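Local atomic coordinates of fibronectin-binding protein BBK32 (PDB entry 6N1L), a protein that binds fibronectin and inhibits the classical pathway of complement, probably by binding the protease C1r, helping the Lyme disease spirochete evade immunity. Residues A[110-115]-A[131-136]; A[14-19]-A[85-90]. All coordinates share one frame; numbering follows the deposited sequence.

Interaction 1 of 2, residues A[110-115]-A[131-136]; sequences KTLIAK and TSILLM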
ATOM      1  N   LYS A 110      -1.058   6.191   8.434  1.00 34.00           N
ATOM      2  CA  LYS A 110      -1.539   7.557   8.588  1.00 34.21           C
ATOM      3  C   LYS A 110      -0.437   8.561   8.288  1.00 34.48           C
ATOM      4  O   LYS A 110      -0.692   9.605   7.673  1.00 40.15           O
ATOM      5  CB  LYS A 110      -2.106   7.755   9.993  1.00 36.01           C
ATOM      6  CG  LYS A 110      -3.458   7.063  10.177  1.00 40.35           C
ATOM      7  CD  LYS A 110      -3.984   7.244  11.594  1.00 41.75           C
ATOM      8  CE  LYS A 110      -5.131   6.284  11.861  1.00 50.51           C
ATOM      9  NZ  LYS A 110      -5.229   5.933  13.309  1.00 55.44           N
ATOM     10  N   THR A 111       0.801   8.246   8.676  1.00 34.49           N
ATOM     11  CA  THR A 111       1.930   9.124   8.375  1.00 34.95           C
ATOM     12  C   THR A 111       2.173   9.220   6.873  1.00 35.55           C
ATOM     13  O   THR A 111       2.464  10.302   6.347  1.00 38.84           O
ATOM     14  CB  THR A 111       3.185   8.621   9.087  1.00 35.61           C
ATOM     15  OG1 THR A 111       2.977   8.669  10.501  1.00 41.11           O
ATOM     16  CG2 THR A 111       4.389   9.488   8.747  1.00 37.11           C
ATOM     17  N   LEU A 112       2.048   8.098   6.166  1.00 34.83           N
ATOM     18  CA  LEU A 112       2.218   8.107   4.714  1.00 33.09           C
ATOM     19  C   LEU A 112       1.116   8.895   4.022  1.00 38.49           C
ATOM     20  O   LEU A 112       1.371   9.594   3.035  1.00 35.83           O
ATOM     21  CB  LEU A 112       2.257   6.669   4.190  1.00 30.70           C
ATOM     22  CG  LEU A 112       3.383   5.786   4.736  1.00 33.82           C
ATOM     23  CD1 LEU A 112       3.315   4.396   4.088  1.00 31.28           C
ATOM     24  CD2 LEU A 112       4.746   6.426   4.489  1.00 37.33           C
ATOM     25  N   ILE A 113      -0.128   8.775   4.499  1.00 35.90           N
ATOM     26  CA  ILE A 113      -1.222   9.524   3.889  1.00 35.75           C
ATOM     27  C   ILE A 113      -0.991  11.018   4.063  1.00 43.06           C
ATOM     28  O   ILE A 113      -1.304  11.820   3.174  1.00 44.14           O
ATOM     29  CB  ILE A 113      -2.568   9.074   4.490  1.00 38.72           C
ATOM     30  CG1 ILE A 113      -2.924   7.686   3.961  1.00 30.26           C
ATOM     31  CG2 ILE A 113      -3.677  10.081   4.181  1.00 40.98           C
ATOM     32  CD1 ILE A 113      -4.046   6.982   4.724  1.00 37.26           C
ATOM     33  N   ALA A 114      -0.405  11.404   5.199  1.00 37.62           N
ATOM     34  CA  ALA A 114      -0.042  12.798   5.426  1.00 43.66           C
ATOM     35  C   ALA A 114       1.108  13.225   4.522  1.00 44.91           C
ATOM     36  O   ALA A 114       1.113  14.355   4.017  1.00 46.61           O
ATOM     37  CB  ALA A 114       0.319  13.008   6.897  1.00 45.98           C
ATOM     38  N   LYS A 115       2.095  12.341   4.311  1.00 44.26           N
ATOM     39  CA  LYS A 115       3.209  12.655   3.416  1.00 48.20           C
ATOM     40  C   LYS A 115       2.727  12.858   1.986  1.00 45.22           C
ATOM     41  O   LYS A 115       3.217  13.747   1.282  1.00 50.61           O
ATOM     42  CB  LYS A 115       4.266  11.547   3.456  1.00 39.76           C
ATOM     43  CG  LYS A 115       5.187  11.579   4.655  1.00 49.51           C
ATOM     44  CD  LYS A 115       6.200  10.442   4.599  1.00 46.76           C
ATOM     45  CE  LYS A 115       7.151  10.493   5.777  1.00 52.02           C
ATOM     46  NZ  LYS A 115       8.027   9.296   5.817  1.00 54.98           N
ATOM     47  N   THR A 131       9.392   2.977  -0.407  1.00 27.58           N
ATOM     48  CA  THR A 131      10.173   2.173   0.528  1.00 27.60           C
ATOM     49  C   THR A 131       9.333   1.740   1.720  1.00 24.83           C
ATOM     50  O   THR A 131       9.363   0.568   2.112  1.00 26.44           O
ATOM     51  CB  THR A 131      11.411   2.944   1.002  1.00 29.28           C
ATOM     52  OG1 THR A 131      12.328   3.051  -0.084  1.00 33.73           O
ATOM     53  CG2 THR A 131      12.093   2.206   2.137  1.00 31.59           C
ATOM     54  N   SER A 132       8.540   2.663   2.280  1.00 28.06           N
ATOM     55  CA  SER A 132       7.738   2.349   3.460  1.00 31.45           C
ATOM     56  C   SER A 132       6.712   1.261   3.182  1.00 27.07           C
ATOM     57  O   SER A 132       6.522   0.354   4.004  1.00 28.72           O
ATOM     58  CB  SER A 132       7.045   3.611   3.979  1.00 35.73           C
ATOM     59  OG  SER A 132       8.007   4.550   4.454  1.00 39.37           O
ATOM     60  N   ILE A 133       6.034   1.317   2.025  1.00 29.46           N
ATOM     61  CA  ILE A 133       5.016   0.301   1.805  1.00 26.02           C
ATOM     62  C   ILE A 133       5.641  -1.049   1.493  1.00 22.48           C
ATOM     63  O   ILE A 133       5.057  -2.090   1.811  1.00 25.37           O
ATOM     64  CB  ILE A 133       4.000   0.719   0.715  1.00 26.73           C
ATOM     65  CG1 ILE A 133       4.675   0.864  -0.649  1.00 27.12           C
ATOM     66  CG2 ILE A 133       3.280   2.004   1.134  1.00 31.59           C
ATOM     67  CD1 ILE A 133       3.670   0.974  -1.820  1.00 30.57           C
ATOM     68  N   LEU A 134       6.817  -1.074   0.875  1.00 24.59           N
ATOM     69  CA  LEU A 134       7.464  -2.353   0.622  1.00 23.43           C
ATOM     70  C   LEU A 134       7.850  -3.018   1.941  1.00 26.23           C
ATOM     71  O   LEU A 134       7.656  -4.222   2.115  1.00 27.48           O
ATOM     72  CB  LEU A 134       8.696  -2.166  -0.263  1.00 26.15           C
ATOM     73  CG  LEU A 134       8.452  -1.937  -1.765  1.00 25.13           C
ATOM     74  CD1 LEU A 134       9.792  -1.665  -2.436  1.00 30.48           C
ATOM     75  CD2 LEU A 134       7.783  -3.162  -2.348  1.00 30.12           C
ATOM     76  N   LEU A 135       8.364  -2.227   2.888  1.00 27.07           N
ATOM     77  CA  LEU A 135       8.685  -2.777   4.202  1.00 30.12           C
ATOM     78  C   LEU A 135       7.423  -3.206   4.948  1.00 31.98           C
ATOM     79  O   LEU A 135       7.408  -4.244   5.629  1.00 30.77           O
ATOM     80  CB  LEU A 135       9.479  -1.745   5.003  1.00 27.14           C
ATOM     81  CG  LEU A 135      10.901  -1.543   4.475  1.00 31.79           C
ATOM     82  CD1 LEU A 135      11.571  -0.302   5.034  1.00 35.96           C
ATOM     83  CD2 LEU A 135      11.727  -2.800   4.756  1.00 32.11           C
ATOM     84  N   MET A 136       6.371  -2.396   4.850  1.00 28.83           N
ATOM     85  CA  MET A 136       5.091  -2.701   5.472  1.00 29.72           C
ATOM     86  C   MET A 136       4.513  -4.019   4.963  1.00 30.61           C
ATOM     87  O   MET A 136       3.992  -4.823   5.745  1.00 32.51           O
ATOM     88  CB  MET A 136       4.132  -1.542   5.211  1.00 29.93           C
ATOM     89  CG  MET A 136       2.768  -1.687   5.848  1.00 31.73           C
ATOM     90  SD  MET A 136       1.761  -0.238   5.470  1.00 33.01           S
ATOM     91  CE  MET A 136       2.664   1.031   6.353  1.00 36.35           C
TER
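Leu112 meets Ser132, Ile133 and Met136 with the two methyls at the end of its side chain, and the contact is mostly apolar. Leu112 CD1 lies 3.8 Å from CG2 of Ile133, the two side chains crossing at a slant, and 4.1 Å from CE of Met136. The beta-branch of Ile133 supplies a methyl close to its own backbone, and its first torsion (chi1 64°) sets CG1 between the backbone N and the carbonyl carbon while CG2 faces the leucine. Met136 reaches in from one turn further along; its chain runs extended as far as SD and then bends at chi3 (-66°), which brings the terminal methyl round to Leu112. The short segments run almost antiparallel, at 160°, with axes 11.4 Å apart, as neighbouring helices do in an up-and-down helical bundle; here helices 93-117 and 122-147 follow each other in the chain. Phe73 of helix 66-87 touches both Leu112 and Ile133, and Ile27 of helix 9-44 touches Ile133 and Met136, so all four long helices converge on this part of the core. Van der Waals contact with a polar residue marks the less buried side: CB of Ser132 sits 3.7 Å from CD2 of Leu112. Serine is small enough to accept the leucine methyls against its CB, while its OG makes a weak hydrogen bond to Glu108, a turn before Leu112.

Interaction 2 of 2, residues A[14-19]-A[85-90]; sequences EGVKYN and KTAANF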
ATOM      1  N   GLU A  14      -9.696 -15.585  11.555  1.00 52.21           N
ATOM      2  CA  GLU A  14     -10.037 -15.584  10.135  1.00 53.36           C
ATOM      3  C   GLU A  14     -10.223 -14.164   9.614  1.00 51.26           C
ATOM      4  O   GLU A  14      -9.736 -13.817   8.531  1.00 52.01           O
ATOM      5  CB  GLU A  14     -11.308 -16.405   9.904  1.00 56.74           C
ATOM      6  CG  GLU A  14     -11.121 -17.910  10.032  1.00 61.92           C
ATOM      7  CD  GLU A  14      -9.758 -18.371   9.546  1.00 66.07           C
ATOM      8  OE1 GLU A  14      -8.867 -18.585  10.396  1.00 66.61           O
ATOM      9  OE2 GLU A  14      -9.581 -18.520   8.316  1.00 70.66           O
ATOM     10  N   GLY A  15     -10.953 -13.335  10.366  1.00 48.11           N
ATOM     11  CA  GLY A  15     -11.150 -11.952   9.962  1.00 46.61           C
ATOM     12  C   GLY A  15      -9.846 -11.184   9.830  1.00 45.45           C
ATOM     13  O   GLY A  15      -9.667 -10.408   8.890  1.00 42.77           O
ATOM     14  N   VAL A  16      -8.914 -11.391  10.762  1.00 41.72           N
ATOM     15  CA  VAL A  16      -7.638 -10.684  10.666  1.00 42.22           C
ATOM     16  C   VAL A  16      -6.841 -11.192   9.471  1.00 46.47           C
ATOM     17  O   VAL A  16      -6.267 -10.403   8.705  1.00 38.97           O
ATOM     18  CB  VAL A  16      -6.861 -10.816  11.987  1.00 42.71           C
ATOM     19  CG1 VAL A  16      -5.394 -10.458  11.788  1.00 36.50           C
ATOM     20  CG2 VAL A  16      -7.502  -9.928  13.049  1.00 38.32           C
ATOM     21  N   LYS A  17      -6.839 -12.511   9.255  1.00 46.57           N
ATOM     22  CA  LYS A  17      -6.117 -13.074   8.121  1.00 47.29           C
ATOM     23  C   LYS A  17      -6.653 -12.535   6.799  1.00 44.17           C
ATOM     24  O   LYS A  17      -5.876 -12.192   5.899  1.00 47.42           O
ATOM     25  CB  LYS A  17      -6.196 -14.601   8.156  1.00 52.71           C
ATOM     26  CG  LYS A  17      -5.491 -15.276   6.990  1.00 57.91           C
ATOM     27  CD  LYS A  17      -6.144 -16.601   6.627  1.00 61.19           C
ATOM     28  CE  LYS A  17      -5.904 -16.948   5.162  1.00 63.02           C
ATOM     29  NZ  LYS A  17      -7.146 -17.465   4.526  1.00 62.40           N
ATOM     30  N   TYR A  18      -7.976 -12.428   6.670  1.00 42.38           N
ATOM     31  CA  TYR A  18      -8.549 -11.921   5.429  1.00 45.70           C
ATOM     32  C   TYR A  18      -8.152 -10.469   5.191  1.00 46.37           C
ATOM     33  O   TYR A  18      -7.767 -10.088   4.076  1.00 39.95           O
ATOM     34  CB  TYR A  18     -10.072 -12.042   5.445  1.00 45.94           C
ATOM     35  CG  TYR A  18     -10.699 -11.298   4.291  1.00 49.67           C
ATOM     36  CD1 TYR A  18     -10.700 -11.846   3.012  1.00 53.40           C
ATOM     37  CD2 TYR A  18     -11.271 -10.042   4.469  1.00 47.20           C
ATOM     38  CE1 TYR A  18     -11.254 -11.168   1.942  1.00 53.35           C
ATOM     39  CE2 TYR A  18     -11.831  -9.356   3.400  1.00 50.85           C
ATOM     40  CZ  TYR A  18     -11.822  -9.925   2.142  1.00 54.56           C
ATOM     41  OH  TYR A  18     -12.376  -9.247   1.072  1.00 54.07           O
ATOM     42  N   ASN A  19      -8.261  -9.636   6.226  1.00 41.56           N
ATOM     43  CA  ASN A  19      -8.008  -8.214   6.028  1.00 39.39           C
ATOM     44  C   ASN A  19      -6.523  -7.927   5.845  1.00 39.81           C
ATOM     45  O   ASN A  19      -6.164  -7.017   5.085  1.00 33.51           O
ATOM     46  CB  ASN A  19      -8.596  -7.412   7.188  1.00 39.59           C
ATOM     47  CG  ASN A  19     -10.105  -7.268   7.081  1.00 42.80           C
ATOM     48  OD1 ASN A  19     -10.608  -6.337   6.449  1.00 41.55           O
ATOM     49  ND2 ASN A  19     -10.838  -8.201   7.689  1.00 39.83           N
ATOM     50  N   LYS A  85      -9.145  -3.564  14.887  1.00 34.04           N
ATOM     51  CA  LYS A  85     -10.354  -3.702  15.697  1.00 36.24           C
ATOM     52  C   LYS A  85     -10.622  -5.164  16.041  1.00 40.36           C
ATOM     53  O   LYS A  85     -10.955  -5.496  17.193  1.00 35.40           O
ATOM     54  CB  LYS A  85     -11.551  -3.088  14.961  1.00 38.55           C
ATOM     55  CG  LYS A  85     -11.570  -1.565  14.986  1.00 50.53           C
ATOM     56  CD  LYS A  85     -12.380  -0.961  13.828  1.00 53.71           C
ATOM     57  CE  LYS A  85     -11.632   0.228  13.200  1.00 52.84           C
ATOM     58  NZ  LYS A  85     -12.490   1.436  12.994  1.00 55.61           N
ATOM     59  N   THR A  86     -10.464  -6.051  15.057  1.00 34.48           N
ATOM     60  CA  THR A  86     -10.688  -7.474  15.286  1.00 38.09           C
ATOM     61  C   THR A  86      -9.606  -8.063  16.179  1.00 38.23           C
ATOM     62  O   THR A  86      -9.902  -8.825  17.112  1.00 35.56           O
ATOM     63  CB  THR A  86     -10.746  -8.212  13.952  1.00 38.91           C
ATOM     64  OG1 THR A  86     -11.780  -7.647  13.145  1.00 42.03           O
ATOM     65  CG2 THR A  86     -11.057  -9.695  14.171  1.00 40.22           C
ATOM     66  N   ALA A  87      -8.345  -7.700  15.938  1.00 32.06           N
ATOM     67  CA  ALA A  87      -7.262  -8.246  16.748  1.00 33.38           C
ATOM     68  C   ALA A  87      -7.291  -7.763  18.192  1.00 33.81           C
ATOM     69  O   ALA A  87      -6.604  -8.351  19.039  1.00 34.02           O
ATOM     70  CB  ALA A  87      -5.904  -7.902  16.131  1.00 32.31           C
ATOM     71  N   ALA A  88      -8.032  -6.696  18.500  1.00 32.16           N
ATOM     72  CA  ALA A  88      -8.102  -6.259  19.888  1.00 33.44           C
ATOM     73  C   ALA A  88      -8.801  -7.282  20.776  1.00 33.59           C
ATOM     74  O   ALA A  88      -8.721  -7.152  22.002  1.00 32.61           O
ATOM     75  CB  ALA A  88      -8.817  -4.910  19.997  1.00 35.21           C
ATOM     76  N   ASN A  89      -9.466  -8.280  20.187  1.00 33.64           N
ATOM     77  CA  ASN A  89     -10.060  -9.394  20.921  1.00 34.24           C
ATOM     78  C   ASN A  89      -9.058 -10.507  21.222  1.00 37.82           C
ATOM     79  O   ASN A  89      -9.386 -11.429  21.986  1.00 37.61           O
ATOM     80  CB  ASN A  89     -11.252  -9.966  20.132  1.00 38.15           C
ATOM     81  CG  ASN A  89     -12.393  -8.966  19.987  1.00 44.84           C
ATOM     82  OD1 ASN A  89     -13.110  -8.673  20.945  1.00 43.71           O
ATOM     83  ND2 ASN A  89     -12.556  -8.431  18.785  1.00 41.95           N
ATOM     84  N   PHE A  90      -7.856 -10.453  20.650  1.00 33.25           N
ATOM     85  CA  PHE A  90      -6.860 -11.495  20.888  1.00 36.01           C
ATOM     86  C   PHE A  90      -6.361 -11.446  22.330  1.00 34.62           C
ATOM     87  O   PHE A  90      -6.164 -10.370  22.908  1.00 34.70           O
ATOM     88  CB  PHE A  90      -5.678 -11.338  19.920  1.00 40.35           C
ATOM     89  CG  PHE A  90      -6.015 -11.638  18.468  1.00 38.54           C
ATOM     90  CD1 PHE A  90      -7.168 -12.323  18.124  1.00 39.08           C
ATOM     91  CD2 PHE A  90      -5.157 -11.216  17.445  1.00 39.43           C
ATOM     92  CE1 PHE A  90      -7.465 -12.593  16.798  1.00 42.66           C
ATOM     93  CE2 PHE A  90      -5.451 -11.487  16.122  1.00 36.68           C
ATOM     94  CZ  PHE A  90      -6.605 -12.175  15.798  1.00 44.52           C
TER
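Val16 sets its CG2 methyl among Thr86, Ala87 and Phe90, which meet it from three sides. With CG1 anti to the backbone N (chi1 163°), CG2 is the branch directed across the gap, and Val16 CG2 lies 3.7 Å from CG2 of Thr86. The two beta-branched side chains run antiparallel alongside each other and meet methyl to methyl. The hydroxyl of Thr86 is occupied within its own helix by the carbonyl O of Val82, leaving the apolar branch to do the packing. Ala87 presents little bulk, so Val16 CG2 also approaches its backbone N at 3.7 Å and its CB at 4.0 Å. The Phe90 ring slants across the valine, and its far atom CZ comes within 3.7 Å of Val16 CG2. One face of the ring lies over Ala87 CA, three residues back, which stands 3.7 Å from the ring plane and nearer the ring's rim than its centre. Phe90 ends a type I beta turn that begins at Ala87, in the connection between helix 66-87 and helix 93-117 of the helical bundle. The turn is closed by Phe90 N bonding to Ala87 O at 2.9 Å; Asn89 ties back to the residue before the turn, its N and ND2 both donating to Thr86 O from the same face of the carbonyl plane, ND2 at 3.2 Å. On the other helix, Asn19 ND2 gives a nearly straight bond (172°) to Gly15 O at 2.8 Å, and the backbone N of Asn19 reaches that oxygen from the opposite face. Leu102 of helix 93-117 also packs on Val16.

From the N terminus, helix 9-44 supplies the first half of interaction 2, and the chain passes through helix 51-61 and most of helix 66-87 before residues 85-90 close that loop, with 65 residues between the segments. Helix 93-117 then leads to interaction 1, a much shorter loop of 15 residues that closes on helix 122-147. The two are in series and neither nest nor cross. Their centres are about 21 Å apart and their nearest atoms about 9 Å, without touching. Interaction 2 ties the first long helix to the end of helix 66-87, while interaction 1 joins the last two helices nearer the centre of the molecule (about 8 Å from it, against about 19 Å).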